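2-hydroxyhepta-2,4-diene-1,7-dioate isomerase (Mycobacterium abscessus, PDB 3RR6) is of unproven function but belongs to the fumarylacetoacetate hydrolase family, whose members are typically metal-dependent, and may act as an isomerase or acetylpyruvate hydrolase. Local coordinates at residues P89-K94 and E215-V220. Sequence-based numbering, arbitrary orientation.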
# COMPACT_ATOMS: atom_id res chain seq x y z
N PRO A 89 18.59 -1.07 -3.20
CA PRO A 89 17.39 -0.91 -2.36
C PRO A 89 17.67 -1.01 -0.86
O PRO A 89 18.53 -1.80 -0.44
CB PRO A 89 16.51 -2.08 -2.80
CG PRO A 89 16.94 -2.35 -4.19
CD PRO A 89 18.41 -2.14 -4.19
N VAL A 90 16.93 -0.22 -0.08
CA VAL A 90 16.94 -0.32 1.37
C VAL A 90 15.54 -0.75 1.78
O VAL A 90 14.58 -0.02 1.53
CB VAL A 90 17.26 1.04 2.03
CG1 VAL A 90 17.11 0.95 3.54
CG2 VAL A 90 18.67 1.48 1.67
N ILE A 91 15.41 -1.94 2.36
CA ILE A 91 14.07 -2.45 2.72
C ILE A 91 13.89 -2.52 4.22
O ILE A 91 14.84 -2.56 4.98
CB ILE A 91 13.78 -3.83 2.08
CG1 ILE A 91 14.75 -4.90 2.61
CG2 ILE A 91 13.86 -3.72 0.56
CD1 ILE A 91 14.38 -6.33 2.21
N PHE A 92 12.63 -2.52 4.63
CA PHE A 92 12.28 -2.73 6.04
C PHE A 92 10.92 -3.38 6.10
O PHE A 92 10.26 -3.53 5.07
CB PHE A 92 12.31 -1.42 6.83
CG PHE A 92 11.65 -0.30 6.11
CD1 PHE A 92 12.39 0.48 5.22
CD2 PHE A 92 10.31 -0.02 6.30
CE1 PHE A 92 11.80 1.51 4.54
CE2 PHE A 92 9.71 1.03 5.60
CZ PHE A 92 10.46 1.78 4.72
N ILE A 93 10.55 -3.84 7.29
CA ILE A 93 9.29 -4.53 7.48
C ILE A 93 8.38 -3.77 8.43
O ILE A 93 8.83 -3.25 9.45
CB ILE A 93 9.49 -5.96 8.01
CG1 ILE A 93 10.07 -6.83 6.90
CG2 ILE A 93 8.18 -6.56 8.52
CD1 ILE A 93 10.65 -8.14 7.39
N LYS A 94 7.12 -3.69 8.05
CA LYS A 94 6.06 -3.22 8.93
C LYS A 94 5.25 -4.45 9.34
O LYS A 94 4.95 -5.30 8.50
CB LYS A 94 5.19 -2.19 8.22
CG LYS A 94 5.93 -0.89 7.91
CD LYS A 94 5.19 0.02 6.92
CE LYS A 94 4.02 0.77 7.52
NZ LYS A 94 4.40 2.03 8.26
N GLU A 215 12.34 -8.69 -7.40
CA GLU A 215 13.60 -9.42 -7.49
C GLU A 215 14.47 -9.27 -6.23
O GLU A 215 14.97 -10.26 -5.69
CB GLU A 215 14.40 -9.00 -8.73
CG GLU A 215 15.65 -9.82 -8.96
CD GLU A 215 16.39 -9.44 -10.22
OE1 GLU A 215 15.84 -9.62 -11.32
OE2 GLU A 215 17.54 -8.97 -10.11
N TRP A 216 14.61 -8.04 -5.75
CA TRP A 216 15.43 -7.79 -4.57
C TRP A 216 14.83 -8.44 -3.33
O TRP A 216 15.53 -9.17 -2.60
CB TRP A 216 15.60 -6.29 -4.34
CG TRP A 216 16.50 -5.92 -3.21
CD1 TRP A 216 16.12 -5.65 -1.92
CD2 TRP A 216 17.92 -5.74 -3.26
NE1 TRP A 216 17.23 -5.33 -1.17
CE2 TRP A 216 18.34 -5.36 -1.97
CE3 TRP A 216 18.88 -5.84 -4.28
CZ2 TRP A 216 19.68 -5.11 -1.66
CZ3 TRP A 216 20.20 -5.59 -3.97
CH2 TRP A 216 20.59 -5.23 -2.67
N VAL A 217 13.55 -8.18 -3.08
CA VAL A 217 12.91 -8.67 -1.85
C VAL A 217 12.85 -10.20 -1.85
O VAL A 217 13.16 -10.83 -0.85
CB VAL A 217 11.53 -8.06 -1.65
CG1 VAL A 217 10.84 -8.70 -0.42
CG2 VAL A 217 11.63 -6.55 -1.49
N SER A 218 12.47 -10.80 -2.98
CA SER A 218 12.33 -12.25 -3.02
C SER A 218 13.66 -12.99 -3.04
O SER A 218 13.69 -14.19 -2.80
CB SER A 218 11.46 -12.69 -4.20
OG SER A 218 12.16 -12.57 -5.42
N ALA A 219 14.77 -12.30 -3.32
CA ALA A 219 16.09 -12.91 -3.18
C ALA A 219 16.44 -13.06 -1.69
O ALA A 219 17.19 -13.97 -1.31
CB ALA A 219 17.15 -12.07 -3.89
N VAL A 220 15.92 -12.16 -0.88
CA VAL A 220 16.14 -12.18 0.58
C VAL A 220 15.21 -13.17 1.26
O VAL A 220 15.68 -14.06 1.97
CB VAL A 220 15.90 -10.79 1.21
CG1 VAL A 220 16.18 -10.82 2.71
CG2 VAL A 220 16.79 -9.75 0.56
O HOH W 1 17.88 -3.79 1.41
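One face of the W216 indole carries the pyrrolidine ring of P89. CB of P89 sits 3.6 Å from the centroid of the five-membered ring and only 7° off its normal, a CH-pi contact, while CG lies above the CG-CD2 bond, 3.6 Å from W216 CD2, and CD reaches over the six-membered ring. I91 comes to the same indole obliquely: its CG2 stops 3.9 Å from W216 CD1. With CG anti to the backbone N (chi1 -176°), W216 lays its ring out from the helix against the proline. A water ties the polar atoms together, giving a hydrogen to P89 O at 2.8 Å and accepting from I91 N and, at 3.1 Å, from W216 NE1. Both segments fall in the fumarylacetoacetate hydrolase C-terminal family region; here helix 210-220 packs beside the start of strand 91-94, which pairs antiparallel with strand 67-70, and the axes of strand 91-94 and of residues 215-220 of the helix are inclined at 71°. I91 forks toward the next helix residues. Its CG2 branch also meets V217 CG2 at 4.1 Å, whereas the longer, extended branch brings CD1 to a looser 4.5 Å from V220 CG2. P89 and I91 also touch M70 of strand 67-70, and V217, the buried member of the group, also touches L223.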